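Local coordinates for neural-cadherin (Drosophila melanogaster, PDB 3UBF), which mediates calcium-dependent, preferentially homophilic adhesion between cells through the cadherin repeats of its ectodomain, three of which make up this fragment, at residues N140-F144 against V156-G161; Y180-E184 against Q196-E200. One frame throughout, in Å; residues are numbered along the deposited sequence.

Interaction 1 of 2, residues N140-F144 against V156-G161; sequences NIHYF and VDERSG. With ZN (zinc ion), chain C; ZN (zinc ion), chain D.
A zinc site shared by an edge strand and a tight turn lies at the margin of a cadherin-repeat beta-sandwich, where His142 of strand 141-149 and Glu158 of the turn 157-161 grip one zinc ion. His142 ND1 binds at 2.2 Å and Glu158 OE1 at 2.0 Å, the ring and carboxylate planes 46° apart. Tyr143 N donates to Glu158 O (3.1 Å), in the carbonyl plane on a lone pair, fixing the turn's backbone beside this outermost strand. With CG anti to the carbonyl carbon (chi1 -55°), the Tyr143 ring lies with one face against Gly161 CA, a CH-pi contact 3.9 Å from the ring centroid. Its hydroxyl reaches further, to Ala132 N on strand 126-133 of the opposing sheet. With a leucine at Tyr143, the face over Gly161 and the hydroxyl mate of Ala132 N would both go, which would probably open a gap beneath the turn. Val156 CG2 packs on Tyr143 CB. The turn, closed by Gly161 N to Asp157 O, is braced by an Asx motif: Asp157 OD1 accepts from Arg159 N nearly along its C-O axis and from Ser160 N (3.1 Å) above the carboxylate plane, while Asp157 OD2 holds a second zinc ion.

Interaction 2 of 2, residues Y180-E184 against Q196-E200; sequences YVKAE and QSTPE. With ZN (zinc ion), chain J.
This is an antiparallel strand-to-loop contact inside a cadherin-repeat beta-sandwich: residues 196-200, leading into strand 201-207, run back along strand 176-185, with directions 171° apart. A single backbone bridge pairs Glu184 with Ser197. Next to it, Ala183 is held at both ends by one residue. Thr198 N donates to Ala183 O (3.0 Å), and Ala183 N in turn donates to Thr198 OG1 (2.9 Å) in a nearly straight bond, a threonine hydroxyl standing where a strand partner would offer a carbonyl. That hydroxyl is used twice, for it also donates to Pro199 O (2.8 Å), from above the carbonyl plane, and the two bonds together fix its rotation. With OG1 between the backbone N and carbonyl carbon (chi1 62°), the methyl CG2 is left to pack on Ala183 CB at 3.6 Å; both residues also touch Ala132 of strand 126-133, in the opposing sheet. Further along, Glu200 CA makes a CA-H...O contact with Val181 O. On the outer side Lys182 stretches out and bends only at its last torsion (chi4 79°), carrying CE past Ser197 OG and NZ to Glu200. There the zinc ion would probably draw charge from the carboxylate and weaken its hold on the ammonium: Glu200 OE2 binds the metal at 2.2 Å and also accepts the weak salt-bridge bond from Lys182 NZ at 3.3 Å.

In the fold
Both interactions build on the same four-stranded sheet of the middle repeat in this fragment, where strands 141-149 and 176-185 are antiparallel neighbours. They are joined directly: His142 N lies 2.8 Å from Glu184 O and Phe144 N 2.9 Å from Lys182 O, both probable hydrogen bonds, and Phe144 CZ packs against Glu184 OE1. Interaction 1 is a surface contact at an outermost strand; interaction 2, partly buried, lies on the other side of strand 176-185 and relies more on backbone and hydroxyl bonds. Both carry zinc, but the ion bridges the two segments only in interaction 1. Both also reach Ala132 of the opposing sheet, Tyr143 by a hydrogen bond, Ala183 and Thr198 by packing.

Interaction 1 of 2, residues N140-F144 against V156-G161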
ATOM      1  N   ASN A 140       6.105  -8.858   8.841  1.00 44.54           N
ATOM      2  CA  ASN A 140       5.957  -7.884   9.891  1.00 44.55           C
ATOM      3  C   ASN A 140       6.782  -6.674   9.548  1.00 43.17           C
ATOM      4  O   ASN A 140       7.841  -6.802   8.943  1.00 43.79           O
ATOM      5  CB  ASN A 140       6.345  -8.479  11.243  1.00 46.41           C
ATOM      6  CG  ASN A 140       5.427  -9.619  11.642  1.00 50.25           C
ATOM      7  OD1 ASN A 140       4.224  -9.411  11.873  1.00 52.52           O
ATOM      8  ND2 ASN A 140       5.974 -10.842  11.695  1.00 52.71           N
ATOM      9  N   ILE A 141       6.278  -5.500   9.911  1.00 41.87           N
ATOM     10  CA  ILE A 141       6.930  -4.255   9.559  1.00 40.89           C
ATOM     11  C   ILE A 141       7.261  -3.419  10.785  1.00 40.58           C
ATOM     12  O   ILE A 141       6.559  -3.476  11.811  1.00 40.88           O
ATOM     13  CB  ILE A 141       6.088  -3.422   8.554  1.00 40.27           C
ATOM     14  CG1 ILE A 141       4.749  -3.002   9.166  1.00 40.36           C
ATOM     15  CG2 ILE A 141       5.900  -4.177   7.235  1.00 40.14           C
ATOM     16  CD1 ILE A 141       3.868  -2.189   8.213  1.00 41.80           C
ATOM     17  N   HIS A 142       8.350  -2.664  10.682  1.00 39.76           N
ATOM     18  CA  HIS A 142       8.740  -1.732  11.732  1.00 39.18           C
ATOM     19  C   HIS A 142       8.744  -0.320  11.179  1.00 37.49           C
ATOM     20  O   HIS A 142       9.310  -0.059  10.116  1.00 37.37           O
ATOM     21  CB  HIS A 142      10.122  -2.053  12.297  1.00 40.35           C
ATOM     22  CG  HIS A 142      10.187  -3.327  13.072  1.00 43.70           C
ATOM     23  ND1 HIS A 142      11.364  -3.807  13.604  1.00 47.18           N
ATOM     24  CD2 HIS A 142       9.235  -4.241  13.381  1.00 46.84           C
ATOM     25  CE1 HIS A 142      11.132  -4.953  14.222  1.00 49.16           C
ATOM     26  NE2 HIS A 142       9.849  -5.242  14.098  1.00 48.67           N
ATOM     27  N   TYR A 143       8.107   0.586  11.907  1.00 36.38           N
ATOM     28  CA  TYR A 143       8.111   1.987  11.559  1.00 35.06           C
ATOM     29  C   TYR A 143       9.255   2.689  12.264  1.00 35.69           C
ATOM     30  O   TYR A 143       9.551   2.397  13.416  1.00 36.70           O
ATOM     31  CB  TYR A 143       6.801   2.631  11.985  1.00 34.03           C
ATOM     32  CG  TYR A 143       5.560   1.972  11.438  1.00 33.14           C
ATOM     33  CD1 TYR A 143       4.957   0.912  12.115  1.00 32.95           C
ATOM     34  CD2 TYR A 143       4.973   2.420  10.256  1.00 30.89           C
ATOM     35  CE1 TYR A 143       3.813   0.318  11.632  1.00 32.68           C
ATOM     36  CE2 TYR A 143       3.826   1.830   9.772  1.00 30.43           C
ATOM     37  CZ  TYR A 143       3.261   0.779  10.464  1.00 32.53           C
ATOM     38  OH  TYR A 143       2.129   0.180   9.990  1.00 37.84           O
ATOM     39  N   PHE A 144       9.897   3.622  11.576  1.00 35.84           N
ATOM     40  CA  PHE A 144      10.943   4.435  12.199  1.00 36.54           C
ATOM     41  C   PHE A 144      11.153   5.753  11.480  1.00 36.24           C
ATOM     42  O   PHE A 144      10.725   5.926  10.339  1.00 35.90           O
ATOM     43  CB  PHE A 144      12.264   3.665  12.313  1.00 37.62           C
ATOM     44  CG  PHE A 144      12.782   3.132  11.010  1.00 37.80           C
ATOM     45  CD1 PHE A 144      13.661   3.877  10.236  1.00 37.67           C
ATOM     46  CD2 PHE A 144      12.428   1.857  10.577  1.00 39.39           C
ATOM     47  CE1 PHE A 144      14.162   3.372   9.032  1.00 39.20           C
ATOM     48  CE2 PHE A 144      12.931   1.334   9.377  1.00 39.08           C
ATOM     49  CZ  PHE A 144      13.794   2.098   8.600  1.00 39.19           C
ATOM     50  N   VAL A 156       8.607   7.758  17.144  1.00 35.21           N
ATOM     51  CA  VAL A 156       7.596   6.855  16.595  1.00 34.97           C
ATOM     52  C   VAL A 156       7.750   5.498  17.241  1.00 35.76           C
ATOM     53  O   VAL A 156       8.857   5.023  17.450  1.00 36.59           O
ATOM     54  CB  VAL A 156       7.707   6.708  15.043  1.00 34.71           C
ATOM     55  CG1 VAL A 156       9.091   6.208  14.653  1.00 36.16           C
ATOM     56  CG2 VAL A 156       6.646   5.754  14.515  1.00 33.96           C
ATOM     57  N   ASP A 157       6.621   4.899  17.581  1.00 35.88           N
ATOM     58  CA  ASP A 157       6.589   3.552  18.077  1.00 36.76           C
ATOM     59  C   ASP A 157       6.800   2.624  16.873  1.00 36.71           C
ATOM     60  O   ASP A 157       6.035   2.661  15.918  1.00 35.91           O
ATOM     61  CB  ASP A 157       5.236   3.321  18.734  1.00 36.98           C
ATOM     62  CG  ASP A 157       5.140   2.011  19.423  1.00 38.32           C
ATOM     63  OD1 ASP A 157       5.556   0.989  18.849  1.00 40.65           O
ATOM     64  OD2 ASP A 157       4.624   1.985  20.554  1.00 43.91           O
ATOM     65  N   GLU A 158       7.848   1.810  16.922  1.00 37.87           N
ATOM     66  CA  GLU A 158       8.152   0.879  15.838  1.00 39.08           C
ATOM     67  C   GLU A 158       7.079  -0.196  15.616  1.00 39.76           C
ATOM     68  O   GLU A 158       6.933  -0.675  14.496  1.00 39.54           O
ATOM     69  CB  GLU A 158       9.497   0.191  16.058  1.00 40.33           C
ATOM     70  CG  GLU A 158      10.697   1.061  15.810  1.00 42.22           C
ATOM     71  CD  GLU A 158      11.910   0.254  15.346  1.00 46.20           C
ATOM     72  OE1 GLU A 158      11.800  -0.996  15.230  1.00 48.00           O
ATOM     73  OE2 GLU A 158      12.974   0.875  15.100  1.00 46.26           O
ATOM     74  N   ARG A 159       6.356  -0.584  16.672  1.00 40.83           N
ATOM     75  CA  ARG A 159       5.303  -1.588  16.550  1.00 42.06           C
ATOM     76  C   ARG A 159       3.990  -0.996  16.042  1.00 40.78           C
ATOM     77  O   ARG A 159       3.415  -1.489  15.064  1.00 41.08           O
ATOM     78  CB  ARG A 159       5.066  -2.324  17.877  1.00 44.32           C
ATOM     79  CG  ARG A 159       4.091  -3.519  17.752  1.00 47.86           C
ATOM     80  CD  ARG A 159       3.904  -4.322  19.055  1.00 52.86           C
ATOM     81  NE  ARG A 159       5.191  -4.724  19.631  1.00 57.30           N
ATOM     82  CZ  ARG A 159       5.690  -4.261  20.778  1.00 58.17           C
ATOM     83  NH1 ARG A 159       4.994  -3.392  21.510  1.00 58.31           N
ATOM     84  NH2 ARG A 159       6.878  -4.684  21.204  1.00 59.16           N
ATOM     85  N   SER A 160       3.516   0.056  16.698  1.00 39.57           N
ATOM     86  CA  SER A 160       2.178   0.572  16.428  1.00 38.06           C
ATOM     87  C   SER A 160       2.147   1.623  15.335  1.00 36.42           C
ATOM     88  O   SER A 160       1.101   1.855  14.716  1.00 36.07           O
ATOM     89  CB  SER A 160       1.579   1.151  17.696  1.00 38.40           C
ATOM     90  OG  SER A 160       2.389   2.193  18.207  1.00 36.25           O
ATOM     91  N   GLY A 161       3.288   2.265  15.109  1.00 35.50           N
ATOM     92  CA  GLY A 161       3.377   3.381  14.160  1.00 34.08           C
ATOM     93  C   GLY A 161       2.953   4.715  14.771  1.00 33.96           C
ATOM     94  O   GLY A 161       3.006   5.752  14.100  1.00 33.56           O
TER
HETATM   95 ZN    ZN C   2      12.859  -2.276  14.131  1.00 51.51          ZN
HETATM   96 ZN    ZN D   3       4.015   0.550  21.522  1.00 45.64          ZN
HETATM   97  O   HOH W   1       4.193  -3.384  13.248  1.00 24.00           O
HETATM   98  O   HOH W   2      -0.205   1.353  12.054  1.00 15.81           O

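Interaction 2 of 2, residues Y180-E184 against Q196-E200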
ATOM      1  N   TYR A 180      10.609  12.602   8.514  1.00 34.24           N
ATOM      2  CA  TYR A 180      10.580  11.635   7.421  1.00 35.31           C
ATOM      3  C   TYR A 180      10.516  10.246   8.029  1.00 35.47           C
ATOM      4  O   TYR A 180      11.319   9.904   8.897  1.00 36.13           O
ATOM      5  CB  TYR A 180      11.774  11.802   6.480  1.00 36.23           C
ATOM      6  CG  TYR A 180      11.633  13.011   5.596  1.00 37.32           C
ATOM      7  CD1 TYR A 180      11.912  14.287   6.085  1.00 38.06           C
ATOM      8  CD2 TYR A 180      11.199  12.888   4.280  1.00 38.69           C
ATOM      9  CE1 TYR A 180      11.767  15.402   5.287  1.00 41.08           C
ATOM     10  CE2 TYR A 180      11.061  14.005   3.463  1.00 40.51           C
ATOM     11  CZ  TYR A 180      11.340  15.254   3.978  1.00 42.00           C
ATOM     12  OH  TYR A 180      11.210  16.369   3.195  1.00 46.12           O
ATOM     13  N   VAL A 181       9.524   9.474   7.600  1.00 35.62           N
ATOM     14  CA  VAL A 181       9.190   8.208   8.235  1.00 35.90           C
ATOM     15  C   VAL A 181       9.199   7.104   7.191  1.00 36.71           C
ATOM     16  O   VAL A 181       9.064   7.362   5.990  1.00 37.12           O
ATOM     17  CB  VAL A 181       7.803   8.269   8.898  1.00 35.81           C
ATOM     18  CG1 VAL A 181       7.806   9.218  10.111  1.00 35.59           C
ATOM     19  CG2 VAL A 181       6.740   8.694   7.876  1.00 36.31           C
ATOM     20  N   LYS A 182       9.352   5.870   7.649  1.00 37.24           N
ATOM     21  CA  LYS A 182       9.546   4.750   6.757  1.00 38.05           C
ATOM     22  C   LYS A 182       9.048   3.547   7.519  1.00 38.30           C
ATOM     23  O   LYS A 182       9.143   3.511   8.747  1.00 37.81           O
ATOM     24  CB  LYS A 182      11.039   4.613   6.493  1.00 39.09           C
ATOM     25  CG  LYS A 182      11.479   3.756   5.330  1.00 41.94           C
ATOM     26  CD  LYS A 182      13.008   3.660   5.385  1.00 45.90           C
ATOM     27  CE  LYS A 182      13.590   2.778   4.309  1.00 49.61           C
ATOM     28  NZ  LYS A 182      13.647   3.478   2.992  1.00 51.78           N
ATOM     29  N   ALA A 183       8.494   2.577   6.802  1.00 38.85           N
ATOM     30  CA  ALA A 183       8.173   1.293   7.403  1.00 40.09           C
ATOM     31  C   ALA A 183       8.980   0.243   6.670  1.00 41.87           C
ATOM     32  O   ALA A 183       9.045   0.244   5.442  1.00 42.42           O
ATOM     33  CB  ALA A 183       6.701   0.998   7.317  1.00 39.55           C
ATOM     34  N   GLU A 184       9.631  -0.629   7.422  1.00 43.24           N
ATOM     35  CA  GLU A 184      10.533  -1.588   6.828  1.00 45.03           C
ATOM     36  C   GLU A 184      10.091  -2.984   7.186  1.00 46.65           C
ATOM     37  O   GLU A 184       9.622  -3.252   8.297  1.00 46.83           O
ATOM     38  CB  GLU A 184      11.990  -1.352   7.252  1.00 45.53           C
ATOM     39  CG  GLU A 184      12.991  -2.234   6.498  1.00 47.78           C
ATOM     40  CD  GLU A 184      14.449  -1.955   6.842  1.00 49.51           C
ATOM     41  OE1 GLU A 184      14.798  -0.791   7.104  1.00 49.17           O
ATOM     42  OE2 GLU A 184      15.261  -2.908   6.834  1.00 52.43           O
ATOM     43  N   GLN A 196      12.596  -4.952   1.877  1.00 47.17           N
ATOM     44  CA  GLN A 196      11.825  -3.914   1.199  1.00 46.07           C
ATOM     45  C   GLN A 196      11.181  -2.988   2.209  1.00 44.42           C
ATOM     46  O   GLN A 196      10.965  -3.344   3.376  1.00 44.37           O
ATOM     47  CB  GLN A 196      10.690  -4.500   0.361  1.00 46.26           C
ATOM     48  CG  GLN A 196      11.074  -5.451  -0.742  1.00 49.67           C
ATOM     49  CD  GLN A 196      10.104  -6.633  -0.835  1.00 52.32           C
ATOM     50  OE1 GLN A 196       9.043  -6.644  -0.197  1.00 51.99           O
ATOM     51  NE2 GLN A 196      10.472  -7.638  -1.623  1.00 55.19           N
ATOM     52  N   SER A 197      10.822  -1.805   1.745  1.00 42.85           N
ATOM     53  CA  SER A 197      10.165  -0.875   2.608  1.00 41.03           C
ATOM     54  C   SER A 197       9.267   0.085   1.851  1.00 39.64           C
ATOM     55  O   SER A 197       9.204   0.085   0.635  1.00 40.00           O
ATOM     56  CB  SER A 197      11.208  -0.123   3.426  1.00 41.29           C
ATOM     57  OG  SER A 197      12.144   0.510   2.593  1.00 42.87           O
ATOM     58  N   THR A 198       8.542   0.887   2.603  1.00 38.01           N
ATOM     59  CA  THR A 198       7.795   1.970   2.043  1.00 37.15           C
ATOM     60  C   THR A 198       8.785   2.980   1.484  1.00 36.84           C
ATOM     61  O   THR A 198       9.986   2.877   1.723  1.00 37.18           O
ATOM     62  CB  THR A 198       7.016   2.688   3.140  1.00 36.08           C
ATOM     63  OG1 THR A 198       7.949   3.239   4.071  1.00 35.67           O
ATOM     64  CG2 THR A 198       6.058   1.738   3.863  1.00 36.68           C
ATOM     65  N   PRO A 199       8.279   3.961   0.731  1.00 36.61           N
ATOM     66  CA  PRO A 199       9.055   5.177   0.530  1.00 36.67           C
ATOM     67  C   PRO A 199       9.275   5.892   1.863  1.00 35.65           C
ATOM     68  O   PRO A 199       8.559   5.633   2.844  1.00 35.16           O
ATOM     69  CB  PRO A 199       8.144   6.027  -0.353  1.00 36.83           C
ATOM     70  CG  PRO A 199       7.244   5.049  -1.028  1.00 38.10           C
ATOM     71  CD  PRO A 199       7.009   3.977  -0.016  1.00 36.62           C
ATOM     72  N   GLU A 200      10.261   6.779   1.898  1.00 35.49           N
ATOM     73  CA  GLU A 200      10.478   7.646   3.040  1.00 34.75           C
ATOM     74  C   GLU A 200       9.552   8.826   2.877  1.00 34.30           C
ATOM     75  O   GLU A 200       9.845   9.746   2.109  1.00 35.96           O
ATOM     76  CB  GLU A 200      11.931   8.099   3.095  1.00 35.14           C
ATOM     77  CG  GLU A 200      12.880   6.919   3.083  1.00 36.91           C
ATOM     78  CD  GLU A 200      14.324   7.317   3.070  1.00 40.67           C
ATOM     79  OE1 GLU A 200      14.622   8.527   2.982  1.00 40.98           O
ATOM     80  OE2 GLU A 200      15.179   6.402   3.142  1.00 44.52           O
TER
HETATM   81 ZN    ZN J   9      17.005   6.926   2.093  1.00 90.89          ZN
HETATM   82  O   HOH W   3      17.477   5.541   0.080  1.00 42.88           O